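Reticulocyte binding protein (Streptococcus agalactiae COH1, PDB 3FAW) is a cell-wall-anchored streptococcal pullulanase that probably hydrolyses alpha-1,6-glucosidic bonds in pullulan and related alpha-glucans. Local coordinates at residues A[720-725]-A[760-765]; A[774-779]-A[809-814]; A[552-557]-A[713-718]. One frame throughout, in Å; residues are numbered along the deposited sequence.

Interaction 1 (A[720-725]-A[760-765]); sequences SLITEV and RNVLLG
The backbone oxygen of Leu-763 accepts a hydrogen bond from a water 3.0 Å from Leu-763 O, and the CG2 methyl of Ile-722 lies against the same oxygen. The water gives a second, weak bond to Ile-722 O, 3.4 Å away, and so bridges two chain segments that share no direct hydrogen bond. These segments belong to the two antiparallel sheets of the C-terminal all-beta domain, an arrangement consistent with the sandwich found in this position in alpha-amylase relatives. The turn that follows strand 720-721, an outermost strand of the larger sheet, packs on the end of strand 760-763, an outermost strand of the smaller, and on Leu-764 just beyond it. The substance of the contact is apolar. Ile-722 carries most of it through CG2, which its first torsion sets anti to the backbone N (chi1 -63°), where the methyl meets the other segment. From there the methyl reaches Leu-764 CD2 at 3.9 Å and lies at the looser distance of 4.4 Å from Val-762 CG1. Val-762 CG1 is touched more closely by Thr-723 CG2, at 3.9 Å, the two branched side chains meeting at an oblique angle. Both Val-762 and Leu-764 also pack on Phe-752 of strand 748-754, which extends this apolar layer into the larger sheet. Thr-723 sits at the centre of an inverse gamma turn, closed by a weak bond from Glu-724 N to Ile-722 O. Its two branches have different partners: with chi1 at 57°, the methyl is left to Val-762, while OG1 is hydrogen-bonded to the backbone N of Ala-738.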
loop_
_atom_site.group_PDB
_atom_site.type_symbol
_atom_site.label_atom_id
_atom_site.label_comp_id
_atom_site.label_asym_id
_atom_site.label_seq_id
_atom_site.Cartn_x
_atom_site.Cartn_y
_atom_site.Cartn_z
ATOM N N SER A 720 -5.806 -29.850 -12.500
ATOM C CA SER A 720 -5.219 -30.407 -13.722
ATOM C C SER A 720 -5.617 -29.629 -14.979
ATOM O O SER A 720 -6.639 -28.941 -15.010
ATOM C CB SER A 720 -5.597 -31.887 -13.861
ATOM O OG SER A 720 -6.998 -32.084 -13.758
ATOM N N LEU A 721 -4.785 -29.749 -16.013
ATOM C CA LEU A 721 -4.964 -29.009 -17.261
ATOM C C LEU A 721 -5.706 -29.858 -18.290
ATOM O O LEU A 721 -5.179 -30.866 -18.767
ATOM C CB LEU A 721 -3.601 -28.585 -17.814
ATOM C CG LEU A 721 -3.592 -27.741 -19.092
ATOM C CD1 LEU A 721 -4.296 -26.402 -18.870
ATOM C CD2 LEU A 721 -2.168 -27.528 -19.567
ATOM N N ILE A 722 -6.927 -29.451 -18.629
ATOM C CA ILE A 722 -7.727 -30.172 -19.620
ATOM C C ILE A 722 -7.173 -29.926 -21.028
ATOM O O ILE A 722 -6.946 -30.865 -21.791
ATOM C CB ILE A 722 -9.213 -29.758 -19.566
ATOM C CG1 ILE A 722 -9.824 -30.127 -18.212
ATOM C CG2 ILE A 722 -9.987 -30.427 -20.701
ATOM C CD1 ILE A 722 -11.216 -29.566 -17.991
ATOM N N THR A 723 -6.950 -28.658 -21.357
ATOM C CA THR A 723 -6.378 -28.283 -22.644
ATOM C C THR A 723 -4.852 -28.391 -22.640
ATOM O O THR A 723 -4.149 -27.377 -22.628
ATOM C CB THR A 723 -6.775 -26.846 -23.033
ATOM O OG1 THR A 723 -6.351 -25.942 -22.006
ATOM C CG2 THR A 723 -8.285 -26.734 -23.217
ATOM N N GLU A 724 -4.340 -29.619 -22.659
ATOM C CA GLU A 724 -2.903 -29.838 -22.839
ATOM C C GLU A 724 -2.542 -29.607 -24.299
ATOM O O GLU A 724 -3.388 -29.758 -25.181
ATOM C CB GLU A 724 -2.501 -31.252 -22.418
ATOM C CG GLU A 724 -2.684 -31.522 -20.935
ATOM C CD GLU A 724 -2.032 -32.812 -20.486
ATOM O OE1 GLU A 724 -2.027 -33.787 -21.267
ATOM O OE2 GLU A 724 -1.526 -32.853 -19.344
ATOM N N VAL A 725 -1.288 -29.244 -24.550
ATOM C CA VAL A 725 -0.827 -28.969 -25.911
ATOM C C VAL A 725 -0.998 -30.216 -26.767
ATOM O O VAL A 725 -0.513 -31.285 -26.404
ATOM C CB VAL A 725 0.650 -28.516 -25.944
ATOM C CG1 VAL A 725 1.088 -28.217 -27.375
ATOM C CG2 VAL A 725 0.850 -27.293 -25.068
ATOM N N ARG A 760 -14.616 -22.518 -30.479
ATOM C CA ARG A 760 -13.591 -23.553 -30.311
ATOM C C ARG A 760 -14.176 -24.813 -29.690
ATOM O O ARG A 760 -14.925 -24.740 -28.715
ATOM C CB ARG A 760 -12.442 -23.052 -29.431
ATOM C CG ARG A 760 -11.712 -21.824 -29.958
ATOM C CD ARG A 760 -10.900 -22.120 -31.214
ATOM N NE ARG A 760 -9.763 -22.998 -30.941
ATOM C CZ ARG A 760 -8.588 -22.599 -30.452
ATOM N NH1 ARG A 760 -8.369 -21.324 -30.160
ATOM N NH2 ARG A 760 -7.622 -23.482 -30.247
ATOM N N ASN A 761 -13.826 -25.961 -30.266
ATOM C CA ASN A 761 -14.157 -27.264 -29.690
ATOM C C ASN A 761 -13.064 -27.673 -28.713
ATOM O O ASN A 761 -11.898 -27.770 -29.098
ATOM C CB ASN A 761 -14.302 -28.321 -30.794
ATOM C CG ASN A 761 -14.585 -29.720 -30.247
ATOM O OD1 ASN A 761 -13.696 -30.381 -29.708
ATOM N ND2 ASN A 761 -15.816 -30.185 -30.418
ATOM N N VAL A 762 -13.440 -27.896 -27.456
ATOM C CA VAL A 762 -12.510 -28.372 -26.429
ATOM C C VAL A 762 -12.674 -29.881 -26.233
ATOM O O VAL A 762 -13.737 -30.349 -25.824
ATOM C CB VAL A 762 -12.743 -27.652 -25.083
ATOM C CG1 VAL A 762 -11.822 -28.211 -24.006
ATOM C CG2 VAL A 762 -12.523 -26.152 -25.237
ATOM N N LEU A 763 -11.612 -30.634 -26.519
ATOM C CA LEU A 763 -11.632 -32.094 -26.399
ATOM C C LEU A 763 -11.547 -32.539 -24.931
ATOM O O LEU A 763 -10.727 -32.033 -24.168
ATOM C CB LEU A 763 -10.476 -32.695 -27.208
ATOM C CG LEU A 763 -10.320 -34.217 -27.264
ATOM C CD1 LEU A 763 -11.580 -34.909 -27.784
ATOM C CD2 LEU A 763 -9.124 -34.567 -28.132
ATOM N N LEU A 764 -12.407 -33.480 -24.545
ATOM C CA LEU A 764 -12.396 -34.054 -23.194
ATOM C C LEU A 764 -11.814 -35.467 -23.199
ATOM O O LEU A 764 -11.009 -35.814 -22.333
ATOM C CB LEU A 764 -13.809 -34.064 -22.597
ATOM C CG LEU A 764 -14.467 -32.689 -22.436
ATOM C CD1 LEU A 764 -15.851 -32.808 -21.796
ATOM C CD2 LEU A 764 -13.584 -31.755 -21.625
ATOM N N GLY A 765 -12.221 -36.278 -24.175
ATOM C CA GLY A 765 -11.710 -37.643 -24.306
ATOM C C GLY A 765 -12.128 -38.515 -23.135
ATOM O O GLY A 765 -12.985 -38.126 -22.341
HETATM O O HOH W 1 -8.480 -30.130 -24.738
#

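Interaction 2 (A[774-779]-A[809-814]); sequences GQVIVD and IVIKVG
Val-778 and Val-810 adopt the same first torsion (178° and 179°), each with CG1 opposite its backbone N, and their CB atoms approach to 3.6 Å. Ile-777 turns differently: at chi1 64° its CG1 is held between N and the carbonyl carbon, near the backbone oxygen of Val-810, and 4.0 Å from Val-810 CG1. Between the Val-776/Ile-811 and Val-778/Val-810 pairs the register shifts by one residue, and Ile-777 and Val-778 both face Val-810: a classic beta bulge in the antiparallel pairing of edge strand 775-778 with strand 807-813. Val-810 O accepts from both bulge residues, firmly from Ile-777 N at 2.9 Å and weakly from Val-778 N at 3.3 Å. Before the bulge the pairing is regular, with Gln-775 and Lys-812 exchanging two nearly straight bonds, N to O and O to N, each 2.8 Å long. Val-776 and Ile-811 form the adjacent non-hydrogen-bonded pair, and CG1 of Val-776 meets Ile-809 CG2; this face packs on Val-794 and Phe-796 of the smaller sheet. Ile-777 and Val-778 instead touch Leu-700 of helix 685-703. At the start of the pairing Gly-774, with no side chain, lets Val-813 CG2 come to 3.7 Å from its CA.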
loop_
_atom_site.group_PDB
_atom_site.type_symbol
_atom_site.label_atom_id
_atom_site.label_comp_id
_atom_site.label_asym_id
_atom_site.label_seq_id
_atom_site.Cartn_x
_atom_site.Cartn_y
_atom_site.Cartn_z
ATOM N N GLY A 774 -22.309 -33.358 -16.048
ATOM C CA GLY A 774 -22.413 -32.315 -15.030
ATOM C C GLY A 774 -23.410 -31.216 -15.353
ATOM O O GLY A 774 -24.047 -31.224 -16.404
ATOM N N GLN A 775 -23.533 -30.268 -14.426
ATOM C CA GLN A 775 -24.441 -29.130 -14.565
ATOM C C GLN A 775 -23.641 -27.874 -14.888
ATOM O O GLN A 775 -22.574 -27.653 -14.316
ATOM C CB GLN A 775 -25.210 -28.904 -13.262
ATOM C CG GLN A 775 -26.012 -30.111 -12.772
ATOM C CD GLN A 775 -26.403 -30.014 -11.298
ATOM O OE1 GLN A 775 -25.643 -29.505 -10.469
ATOM N NE2 GLN A 775 -27.586 -30.520 -10.966
ATOM N N VAL A 776 -24.167 -27.049 -15.791
ATOM C CA VAL A 776 -23.555 -25.758 -16.112
ATOM C C VAL A 776 -23.998 -24.706 -15.096
ATOM O O VAL A 776 -25.191 -24.408 -14.997
ATOM C CB VAL A 776 -23.948 -25.273 -17.525
ATOM C CG1 VAL A 776 -23.245 -23.948 -17.852
ATOM C CG2 VAL A 776 -23.611 -26.334 -18.563
ATOM N N ILE A 777 -23.043 -24.154 -14.342
ATOM C CA ILE A 777 -23.348 -23.103 -13.354
ATOM C C ILE A 777 -22.842 -21.704 -13.758
ATOM O O ILE A 777 -23.288 -20.694 -13.202
ATOM C CB ILE A 777 -22.863 -23.484 -11.934
ATOM C CG1 ILE A 777 -21.340 -23.625 -11.874
ATOM C CG2 ILE A 777 -23.541 -24.778 -11.486
ATOM C CD1 ILE A 777 -20.808 -23.678 -10.463
ATOM N N VAL A 778 -21.921 -21.651 -14.719
ATOM C CA VAL A 778 -21.525 -20.388 -15.348
ATOM C C VAL A 778 -21.621 -20.542 -16.862
ATOM O O VAL A 778 -21.108 -21.511 -17.426
ATOM C CB VAL A 778 -20.082 -19.963 -14.963
ATOM C CG1 VAL A 778 -19.682 -18.670 -15.676
ATOM C CG2 VAL A 778 -19.955 -19.799 -13.464
ATOM N N ASP A 779 -22.288 -19.595 -17.514
ATOM C CA ASP A 779 -22.360 -19.579 -18.977
ATOM C C ASP A 779 -22.054 -18.170 -19.497
ATOM O O ASP A 779 -21.463 -17.366 -18.776
ATOM C CB ASP A 779 -23.712 -20.142 -19.467
ATOM C CG ASP A 779 -24.874 -19.177 -19.291
ATOM O OD1 ASP A 779 -24.705 -18.101 -18.685
ATOM O OD2 ASP A 779 -25.979 -19.509 -19.775
ATOM N N ILE A 809 -17.316 -20.941 -19.527
ATOM C CA ILE A 809 -18.240 -21.973 -19.055
ATOM C C ILE A 809 -17.670 -22.697 -17.832
ATOM O O ILE A 809 -16.520 -23.129 -17.844
ATOM C CB ILE A 809 -18.545 -23.030 -20.148
ATOM C CG1 ILE A 809 -18.971 -22.368 -21.466
ATOM C CG2 ILE A 809 -19.644 -23.972 -19.679
ATOM C CD1 ILE A 809 -20.294 -21.645 -21.395
ATOM N N VAL A 810 -18.475 -22.828 -16.780
ATOM C CA VAL A 810 -18.090 -23.642 -15.624
ATOM C C VAL A 810 -19.109 -24.760 -15.421
ATOM O O VAL A 810 -20.315 -24.504 -15.347
ATOM C CB VAL A 810 -17.952 -22.823 -14.320
ATOM C CG1 VAL A 810 -17.584 -23.739 -13.155
ATOM C CG2 VAL A 810 -16.906 -21.728 -14.478
ATOM N N ILE A 811 -18.609 -25.993 -15.346
ATOM C CA ILE A 811 -19.439 -27.171 -15.097
ATOM C C ILE A 811 -19.114 -27.761 -13.723
ATOM O O ILE A 811 -17.955 -27.792 -13.314
ATOM C CB ILE A 811 -19.227 -28.261 -16.176
ATOM C CG1 ILE A 811 -19.449 -27.686 -17.578
ATOM C CG2 ILE A 811 -20.177 -29.426 -15.948
ATOM C CD1 ILE A 811 -19.286 -28.703 -18.703
ATOM N N LYS A 812 -20.151 -28.220 -13.023
ATOM C CA LYS A 812 -20.004 -28.915 -11.743
ATOM C C LYS A 812 -20.545 -30.341 -11.854
ATOM O O LYS A 812 -21.652 -30.556 -12.361
ATOM C CB LYS A 812 -20.774 -28.174 -10.643
ATOM C CG LYS A 812 -20.726 -28.836 -9.266
ATOM C CD LYS A 812 -21.856 -28.351 -8.377
ATOM C CE LYS A 812 -21.849 -29.053 -7.029
ATOM N NZ LYS A 812 -22.999 -28.634 -6.179
ATOM N N VAL A 813 -19.763 -31.304 -11.368
ATOM C CA VAL A 813 -20.218 -32.688 -11.223
ATOM C C VAL A 813 -20.280 -33.038 -9.738
ATOM O O VAL A 813 -19.243 -33.172 -9.081
ATOM C CB VAL A 813 -19.291 -33.674 -11.957
ATOM C CG1 VAL A 813 -19.768 -35.115 -11.759
ATOM C CG2 VAL A 813 -19.222 -33.329 -13.443
ATOM N N GLY A 814 -21.497 -33.166 -9.214
ATOM C CA GLY A 814 -21.711 -33.550 -7.817
ATOM C C GLY A 814 -21.505 -35.039 -7.599
ATOM O O GLY A 814 -20.569 -35.452 -6.908
#

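Interaction 3 (A[552-557]-A[713-718]); sequences KAQPGN and AEIDRE
Lys-552 lays the aliphatic part of its side chain over the CG2 methyl of Ile-715, its CB and CG both 3.6 Å from that CG2, and the two side chains run past each other in opposite directions. A bend at the third torsion (chi3 -65°) then turns the end of the lysine toward the next residue of the helix, where NZ forms a salt bridge with Asp-716 OD1 at 2.8 Å. The same carboxylate oxygen takes a second donor: Gln-554 NE2 lies 2.9 Å from Asp-716 OD1, with the N-H pointing almost straight at it (169°). The donors come from opposite faces of the carboxylate plane, the lysine on the anti side and the amide on the syn side, and each stands about 30° or slightly more out of that plane. The amide of Gln-554 is turned nearly perpendicular to the carboxylate, yet the oxygen lies in the plane of the amide itself. Both donors come from the turn just after helix 544-551, which closes in a Schellman motif with Ala-553 as its first non-helical residue, at positive phi. In the chain this helix falls between strands 513-516 and 566-568 of the catalytic TIM barrel, whereas helix 712-718 leads directly into the C-terminal beta domain, so the contact bonds barrel to linker helix. Asp-716 OD2 has its own salt bridge, to Lys-712 one turn back along the helix, and the two lysines would be expected to favour an ionised carboxylate. Ile-715 is buried and also rests on Pro-563 and Gln-612. A water accepts from Lys-552 NZ at 3.0 Å and gives a weak bond to Asp-716 O.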
loop_
_atom_site.group_PDB
_atom_site.type_symbol
_atom_site.label_atom_id
_atom_site.label_comp_id
_atom_site.label_asym_id
_atom_site.label_seq_id
_atom_site.Cartn_x
_atom_site.Cartn_y
_atom_site.Cartn_z
ATOM N N LYS A 552 -2.675 -21.950 -10.861
ATOM C CA LYS A 552 -2.296 -22.726 -9.658
ATOM C C LYS A 552 -1.542 -21.916 -8.585
ATOM O O LYS A 552 -1.110 -22.478 -7.574
ATOM C CB LYS A 552 -1.438 -23.945 -10.050
ATOM C CG LYS A 552 -2.195 -25.050 -10.781
ATOM C CD LYS A 552 -1.424 -26.365 -10.818
ATOM C CE LYS A 552 -0.131 -26.270 -11.627
ATOM N NZ LYS A 552 0.617 -27.564 -11.608
ATOM N N ALA A 553 -1.397 -20.606 -8.799
ATOM C CA ALA A 553 -0.643 -19.722 -7.903
ATOM C C ALA A 553 0.850 -20.051 -7.936
ATOM O O ALA A 553 1.521 -20.061 -6.902
ATOM C CB ALA A 553 -1.186 -19.790 -6.466
ATOM N N GLN A 554 1.354 -20.321 -9.134
ATOM C CA GLN A 554 2.766 -20.594 -9.348
ATOM C C GLN A 554 3.295 -19.690 -10.463
ATOM O O GLN A 554 3.576 -20.157 -11.567
ATOM C CB GLN A 554 2.967 -22.069 -9.688
ATOM C CG GLN A 554 2.537 -23.001 -8.559
ATOM C CD GLN A 554 2.455 -24.450 -8.973
ATOM O OE1 GLN A 554 3.112 -24.795 -10.071
ATOM N NE2 GLN A 554 1.796 -25.252 -8.312
ATOM N N PRO A 555 3.418 -18.379 -10.179
ATOM C CA PRO A 555 3.925 -17.432 -11.176
ATOM C C PRO A 555 5.329 -17.760 -11.668
ATOM O O PRO A 555 6.121 -18.339 -10.937
ATOM C CB PRO A 555 3.922 -16.092 -10.424
ATOM C CG PRO A 555 3.900 -16.461 -8.981
ATOM C CD PRO A 555 3.085 -17.701 -8.914
ATOM N N GLY A 556 5.619 -17.374 -12.905
ATOM C CA GLY A 556 6.900 -17.668 -13.538
ATOM C C GLY A 556 8.039 -16.730 -13.182
ATOM O O GLY A 556 9.191 -17.021 -13.511
ATOM N N ASN A 557 7.737 -15.610 -12.519
ATOM C CA ASN A 557 8.764 -14.607 -12.199
ATOM C C ASN A 557 9.240 -14.601 -10.735
ATOM O O ASN A 557 10.157 -13.860 -10.390
ATOM C CB ASN A 557 8.317 -13.201 -12.628
ATOM C CG ASN A 557 7.114 -12.698 -11.857
ATOM O OD1 ASN A 557 6.363 -13.476 -11.263
ATOM N ND2 ASN A 557 6.921 -11.386 -11.867
ATOM N N ALA A 713 1.224 -28.683 -2.670
ATOM C CA ALA A 713 1.199 -30.143 -2.787
ATOM C C ALA A 713 -0.141 -30.656 -3.305
ATOM O O ALA A 713 -0.180 -31.450 -4.246
ATOM C CB ALA A 713 1.528 -30.788 -1.440
ATOM N N GLU A 714 -1.234 -30.189 -2.706
ATOM C CA GLU A 714 -2.571 -30.638 -3.107
ATOM C C GLU A 714 -3.065 -29.944 -4.379
ATOM O O GLU A 714 -3.871 -30.512 -5.118
ATOM C CB GLU A 714 -3.580 -30.502 -1.955
ATOM C CG GLU A 714 -4.039 -29.094 -1.611
ATOM C CD GLU A 714 -4.813 -29.033 -0.290
ATOM O OE1 GLU A 714 -5.108 -30.103 0.296
ATOM O OE2 GLU A 714 -5.129 -27.913 0.164
ATOM N N ILE A 715 -2.576 -28.731 -4.637
ATOM C CA ILE A 715 -2.894 -28.026 -5.877
ATOM C C ILE A 715 -2.371 -28.785 -7.105
ATOM O O ILE A 715 -3.113 -28.995 -8.067
ATOM C CB ILE A 715 -2.372 -26.559 -5.858
ATOM C CG1 ILE A 715 -3.275 -25.694 -4.973
ATOM C CG2 ILE A 715 -2.344 -25.975 -7.260
ATOM C CD1 ILE A 715 -2.675 -24.358 -4.590
ATOM N N ASP A 716 -1.109 -29.208 -7.070
ATOM C CA ASP A 716 -0.526 -29.978 -8.184
ATOM C C ASP A 716 -1.203 -31.338 -8.387
ATOM O O ASP A 716 -1.251 -31.850 -9.511
ATOM C CB ASP A 716 0.981 -30.192 -7.981
ATOM C CG ASP A 716 1.793 -28.927 -8.195
ATOM O OD1 ASP A 716 1.351 -28.031 -8.939
ATOM O OD2 ASP A 716 2.894 -28.832 -7.619
ATOM N N ARG A 717 -1.718 -31.914 -7.302
ATOM C CA ARG A 717 -2.369 -33.225 -7.341
ATOM C C ARG A 717 -3.851 -33.176 -7.684
ATOM O O ARG A 717 -4.408 -34.176 -8.133
ATOM C CB ARG A 717 -2.221 -33.923 -5.989
ATOM C CG ARG A 717 -0.821 -34.405 -5.699
ATOM C CD ARG A 717 -0.650 -34.673 -4.227
ATOM N NE ARG A 717 0.622 -35.329 -3.941
ATOM C CZ ARG A 717 1.176 -35.408 -2.734
ATOM N NH1 ARG A 717 0.578 -34.862 -1.678
ATOM N NH2 ARG A 717 2.340 -36.034 -2.584
ATOM N N GLU A 718 -4.493 -32.033 -7.446
ATOM C CA GLU A 718 -5.953 -31.930 -7.569
ATOM C C GLU A 718 -6.440 -30.914 -8.601
ATOM O O GLU A 718 -7.628 -30.899 -8.930
ATOM C CB GLU A 718 -6.569 -31.623 -6.203
ATOM C CG GLU A 718 -6.312 -32.715 -5.164
ATOM C CD GLU A 718 -6.493 -32.251 -3.727
ATOM O OE1 GLU A 718 -7.027 -31.142 -3.504
ATOM O OE2 GLU A 718 -6.092 -33.007 -2.814
HETATM O O HOH W 2 -1.346 -29.750 -12.083
HETATM O O HOH W 3 3.985 -27.334 -9.843
#

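In the fold
Along the chain the three contacts follow in series, none nested in or crossing another. Interaction 3 comes first and closes the longest loop: 155 residues that include barrel strands 566-568 and 614-618 and helix 685-703, returning at helix 712-718. That helix runs on into strand 720-721, where interaction 1 opens. It closes after 34 residues rich in strand and ties the turn after strand 720-721 to the smaller C-terminal sheet. Interaction 2 then spans 29 residues and completes the opposite edge of the larger sheet. Interactions 1 and 2 both lie within the C-terminal domain, their centres about 16 Å apart, while interaction 3 fastens its entrance to the barrel.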